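Local coordinates for protein carboxypeptidase A inhibitor (Ascaris suum, PDB 3FJU) that inhibits carboxypeptidase A, a metalloprotease, as a small, secreted, disulfide-rich protein of the I44 inhibitor family, at residues B[39-42]-B[46-49]; B[15-20]-B[27-32]. One frame throughout, in Å; residues are numbered along the deposited sequence.

Contact 1 (B[39-42]-B[46-49]); sequences IPCK and DCQV
Cys41 and Asp46 bring the backbones of 39-42 and 46-49 nearest each other, with their CA atoms 5.3 Å apart. The 39-42 segment is extended from Ile39 to Cys41, while 46-49 is more compact, its backbone angles near those of a helical turn; both belong to the long loop between helix 26-36 and strand 55-57. The one hydrogen bond between them runs from the backbone N of Lys42 to OD2 of Asp46, 2.9 Å long with an N-H...O angle of 154°. It uses the anti lone pair of OD2, the one pointing away from OD1, and the same oxygen also takes the backbone N-H of Ser43. With CG beside its own N (chi1 -53°), Asp46 turns the carboxylate to the chain at Lys42, whose CB lies 3.4 Å from OD2. Behind the carboxylate, CB of Asp46 packs on CB of Cys41 at 3.7 Å. The same CB of Cys41 also meets SG of Cys47 at 3.6 Å, roughly at right angles to that approach. The two sulfurs, Cys41 SG and Cys47 SG, are 3.7 Å apart and not bonded to each other: Cys41 pairs with Cys56 and Cys47 with Cys61, so two separate disulfides come together here through one sulfur of each. One carboxylate oxygen accepting two successive N-H groups would hold the chain after Lys42 in shape, and probably favour the charged form of this buried aspartate.

Contact 2 (B[15-20]-B[27-32]); sequences KCVQKN and VEIQRC
A beta hairpin packs against a helix here: Val17 and Lys15 of strand 15-17, paired antiparallel with 22-24, meet Ile29 of helix 26-36, which follows the hairpin after a single residue. The contact is small and apolar, burying 106 Å² with no hydrogen bond across it. At the closest backbone approach the CA atoms of Val17 and Ile29 are still 7.9 Å apart, so side chains bridge the gap. Ile29 points its long branch at the strand, nearly perpendicular to it. Its CG1 touches CG2 of Val17 at 3.8 Å, and CD1 reaches on to CB of Lys15 at 4.0 Å. The Val17 and Ile29 side chains run antiparallel, flank against flank. In Val17, CG1 stands opposite the backbone N (chi1 -179°), which leaves CG2 as the methyl that meets the isoleucine. The Lys15 chain bends at chi2 and carries its amine away from the helix, so only the root of that residue takes part. Ser24 of the partner strand touches both Val17 and Ile29, and Pro40 adds to the packing around Ile29. Within the same helical turn, Glu28 and Arg31, which take no part in the contact with the strand, form a side-on salt bridge: NH2 of Arg31 reaches OE1 of Glu28 at 2.8 Å, and NE of Arg31 reaches OE2 of Glu28 at 2.9 Å with a nearly straight N-H...O angle of 170°.

How the contacts relate
Following the chain from the N terminus, contact 2 comes first: strand 15-17 turns back through strand 22-24 and enters helix 26-36, which closes the loop on itself with six residues between the segments. Contact 1 opens only after that helix has ended and closes a tighter loop of three residues. The two are therefore in series, neither nested nor crossed, with centres about 9 Å apart. Contact 2 joins the N-terminal hairpin to the helix; contact 1 holds the loop whose Cys41 and Cys47 are disulfide-bonded to Cys56 and Cys61 of the C-terminal strands. Asn20 joins the two, its ND2 probably giving hydrogen bonds to O of Pro40 and O of Asp46, one on each segment of contact 1.

Contact 1 (B[39-42]-B[46-49])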
loop_
_atom_site.group_PDB
_atom_site.type_symbol
_atom_site.label_atom_id
_atom_site.label_comp_id
_atom_site.label_asym_id
_atom_site.label_seq_id
_atom_site.Cartn_x
_atom_site.Cartn_y
_atom_site.Cartn_z
ATOM N N ILE B 39 -13.306 7.626 -16.055
ATOM C CA ILE B 39 -14.347 8.535 -16.549
ATOM C C ILE B 39 -14.693 9.580 -15.500
ATOM O O ILE B 39 -14.427 9.384 -14.311
ATOM C CB ILE B 39 -15.632 7.757 -16.958
ATOM C CG1 ILE B 39 -16.271 7.068 -15.732
ATOM C CG2 ILE B 39 -15.306 6.779 -18.117
ATOM C CD1 ILE B 39 -17.539 6.218 -16.019
ATOM N N PRO B 40 -15.277 10.710 -15.933
ATOM C CA PRO B 40 -15.709 11.734 -14.986
ATOM C C PRO B 40 -16.952 11.332 -14.210
ATOM O O PRO B 40 -17.708 10.438 -14.618
ATOM C CB PRO B 40 -16.082 12.923 -15.890
ATOM C CG PRO B 40 -15.525 12.628 -17.198
ATOM C CD PRO B 40 -15.516 11.137 -17.319
ATOM N N CYS B 41 -17.183 12.048 -13.118
ATOM C CA CYS B 41 -18.352 11.847 -12.292
ATOM C C CYS B 41 -18.633 13.135 -11.531
ATOM O O CYS B 41 -17.745 13.987 -11.357
ATOM C CB CYS B 41 -18.116 10.708 -11.302
ATOM S SG CYS B 41 -16.543 10.891 -10.379
ATOM N N LYS B 42 -19.868 13.249 -11.052
ATOM C CA LYS B 42 -20.283 14.343 -10.177
ATOM C C LYS B 42 -20.459 13.861 -8.749
ATOM O O LYS B 42 -20.249 14.634 -7.805
ATOM C CB LYS B 42 -21.582 14.965 -10.695
ATOM C CG LYS B 42 -21.525 15.479 -12.121
ATOM C CD LYS B 42 -20.611 16.675 -12.270
ATOM C CE LYS B 42 -21.098 17.571 -13.410
ATOM N NZ LYS B 42 -19.959 18.281 -14.022
ATOM N N ASP B 46 -22.442 8.132 -9.924
ATOM C CA ASP B 46 -21.996 8.075 -11.316
ATOM C C ASP B 46 -20.874 7.051 -11.555
ATOM O O ASP B 46 -20.377 6.923 -12.679
ATOM C CB ASP B 46 -21.553 9.463 -11.780
ATOM C CG ASP B 46 -22.604 10.527 -11.532
ATOM O OD1 ASP B 46 -23.798 10.221 -11.722
ATOM O OD2 ASP B 46 -22.231 11.656 -11.145
ATOM N N CYS B 47 -20.494 6.313 -10.512
ATOM C CA CYS B 47 -19.390 5.341 -10.623
ATOM C C CYS B 47 -19.826 3.877 -10.385
ATOM O O CYS B 47 -18.990 2.972 -10.225
ATOM C CB CYS B 47 -18.248 5.745 -9.675
ATOM S SG CYS B 47 -17.511 7.360 -10.029
ATOM N N GLN B 48 -21.130 3.636 -10.438
ATOM C CA GLN B 48 -21.721 2.340 -10.054
ATOM C C GLN B 48 -21.582 1.216 -11.094
ATOM O O GLN B 48 -21.935 0.060 -10.810
ATOM C CB GLN B 48 -23.209 2.537 -9.677
ATOM C CG GLN B 48 -24.109 2.833 -10.892
ATOM C CD GLN B 48 -25.586 3.030 -10.534
ATOM O OE1 GLN B 48 -26.244 2.106 -10.039
ATOM N NE2 GLN B 48 -26.115 4.230 -10.801
ATOM N N VAL B 49 -21.065 1.523 -12.286
ATOM C CA VAL B 49 -21.061 0.524 -13.371
ATOM C C VAL B 49 -20.098 -0.611 -13.096
ATOM O O VAL B 49 -20.181 -1.659 -13.737
ATOM C CB VAL B 49 -20.790 1.113 -14.775
ATOM C CG1 VAL B 49 -22.035 1.820 -15.293
ATOM C CG2 VAL B 49 -19.591 2.024 -14.768
#

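Contact 2 (B[15-20]-B[27-32])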
loop_
_atom_site.group_PDB
_atom_site.type_symbol
_atom_site.label_atom_id
_atom_site.label_comp_id
_atom_site.label_asym_id
_atom_site.label_seq_id
_atom_site.Cartn_x
_atom_site.Cartn_y
_atom_site.Cartn_z
ATOM N N LYS B 15 -20.210 16.746 -23.625
ATOM C CA LYS B 15 -20.467 15.479 -24.309
ATOM C C LYS B 15 -21.056 14.449 -23.347
ATOM O O LYS B 15 -20.844 14.527 -22.132
ATOM C CB LYS B 15 -19.200 14.949 -24.983
ATOM C CG LYS B 15 -18.481 15.940 -25.905
ATOM C CD LYS B 15 -19.378 16.510 -27.019
ATOM C CE LYS B 15 -18.567 17.401 -27.975
ATOM N NZ LYS B 15 -19.372 17.889 -29.160
ATOM N N CYS B 16 -21.797 13.492 -23.907
ATOM C CA CYS B 16 -22.348 12.381 -23.141
ATOM C C CYS B 16 -21.306 11.278 -22.943
ATOM O O CYS B 16 -20.813 10.678 -23.912
ATOM C CB CYS B 16 -23.588 11.807 -23.818
ATOM S SG CYS B 16 -24.516 10.732 -22.696
ATOM N N VAL B 17 -20.958 11.036 -21.684
ATOM C CA VAL B 17 -20.064 9.932 -21.348
ATOM C C VAL B 17 -20.883 8.638 -21.407
ATOM O O VAL B 17 -21.803 8.431 -20.608
ATOM C CB VAL B 17 -19.406 10.136 -19.962
ATOM C CG1 VAL B 17 -18.450 8.974 -19.646
ATOM C CG2 VAL B 17 -18.629 11.467 -19.937
ATOM N N GLN B 18 -20.544 7.753 -22.340
ATOM C CA GLN B 18 -21.401 6.586 -22.555
ATOM C C GLN B 18 -21.358 5.546 -21.447
ATOM O O GLN B 18 -22.367 4.886 -21.187
ATOM C CB GLN B 18 -21.160 5.954 -23.923
ATOM C CG GLN B 18 -21.734 6.787 -25.088
ATOM C CD GLN B 18 -23.252 6.934 -25.059
ATOM O OE1 GLN B 18 -23.978 6.037 -24.625
ATOM N NE2 GLN B 18 -23.734 8.083 -25.510
ATOM N N LYS B 19 -20.218 5.425 -20.772
ATOM C CA LYS B 19 -20.089 4.419 -19.728
ATOM C C LYS B 19 -21.080 4.659 -18.576
ATOM O O LYS B 19 -21.747 3.717 -18.108
ATOM C CB LYS B 19 -18.645 4.336 -19.227
ATOM C CG LYS B 19 -18.240 2.960 -18.780
ATOM C CD LYS B 19 -16.758 2.851 -18.449
ATOM C CE LYS B 19 -15.896 2.533 -19.656
ATOM N NZ LYS B 19 -14.566 1.983 -19.241
ATOM N N ASN B 20 -21.211 5.917 -18.148
ATOM C CA ASN B 20 -22.100 6.258 -17.030
ATOM C C ASN B 20 -23.282 7.185 -17.361
ATOM O O ASN B 20 -24.033 7.563 -16.480
ATOM C CB ASN B 20 -21.304 6.756 -15.804
ATOM C CG ASN B 20 -20.521 8.046 -16.078
ATOM O OD1 ASN B 20 -20.450 8.519 -17.216
ATOM N ND2 ASN B 20 -19.911 8.602 -15.032
ATOM N N VAL B 27 -12.748 18.724 -21.571
ATOM C CA VAL B 27 -11.553 18.885 -20.735
ATOM C C VAL B 27 -11.566 17.863 -19.601
ATOM O O VAL B 27 -10.552 17.202 -19.359
ATOM C CB VAL B 27 -11.374 20.319 -20.215
ATOM C CG1 VAL B 27 -10.324 20.359 -19.104
ATOM C CG2 VAL B 27 -10.949 21.225 -21.365
ATOM N N GLU B 28 -12.713 17.715 -18.938
ATOM C CA GLU B 28 -12.835 16.739 -17.865
ATOM C C GLU B 28 -12.784 15.299 -18.350
ATOM O O GLU B 28 -12.189 14.446 -17.700
ATOM C CB GLU B 28 -14.085 17.002 -17.039
ATOM C CG GLU B 28 -13.895 18.195 -16.112
ATOM C CD GLU B 28 -12.845 17.940 -15.056
ATOM O OE1 GLU B 28 -13.160 17.243 -14.076
ATOM O OE2 GLU B 28 -11.694 18.427 -15.196
ATOM N N ILE B 29 -13.383 15.029 -19.499
ATOM C CA ILE B 29 -13.264 13.691 -20.094
ATOM C C ILE B 29 -11.779 13.372 -20.371
ATOM O O ILE B 29 -11.276 12.303 -19.985
ATOM C CB ILE B 29 -14.121 13.585 -21.365
ATOM C CG1 ILE B 29 -15.618 13.610 -21.001
ATOM C CG2 ILE B 29 -13.740 12.352 -22.180
ATOM C CD1 ILE B 29 -16.531 13.827 -22.171
ATOM N N GLN B 30 -11.082 14.305 -21.026
ATOM C CA GLN B 30 -9.650 14.168 -21.288
ATOM C C GLN B 30 -8.823 13.974 -20.017
ATOM O O GLN B 30 -7.946 13.092 -19.981
ATOM C CB GLN B 30 -9.132 15.376 -22.063
ATOM C CG GLN B 30 -9.505 15.351 -23.529
ATOM C CD GLN B 30 -9.278 16.695 -24.266
ATOM O OE1 GLN B 30 -9.345 16.741 -25.500
ATOM N NE2 GLN B 30 -9.019 17.784 -23.518
ATOM N N ARG B 31 -9.091 14.784 -18.987
ATOM C CA ARG B 31 -8.308 14.710 -17.743
ATOM C C ARG B 31 -8.496 13.362 -17.054
ATOM O O ARG B 31 -7.519 12.748 -16.614
ATOM C CB ARG B 31 -8.661 15.854 -16.787
ATOM C CG ARG B 31 -7.859 15.880 -15.503
ATOM C CD ARG B 31 -8.298 16.978 -14.561
ATOM N NE ARG B 31 -9.646 16.749 -14.033
ATOM C CZ ARG B 31 -9.951 15.947 -13.011
ATOM N NH1 ARG B 31 -9.015 15.245 -12.375
ATOM N NH2 ARG B 31 -11.211 15.831 -12.638
ATOM N N CYS B 32 -9.742 12.906 -16.937
ATOM C CA CYS B 32 -9.971 11.654 -16.213
ATOM C C CYS B 32 -9.324 10.471 -16.935
ATOM O O CYS B 32 -8.799 9.573 -16.290
ATOM C CB CYS B 32 -11.451 11.411 -15.952
ATOM S SG CYS B 32 -12.164 12.599 -14.787
#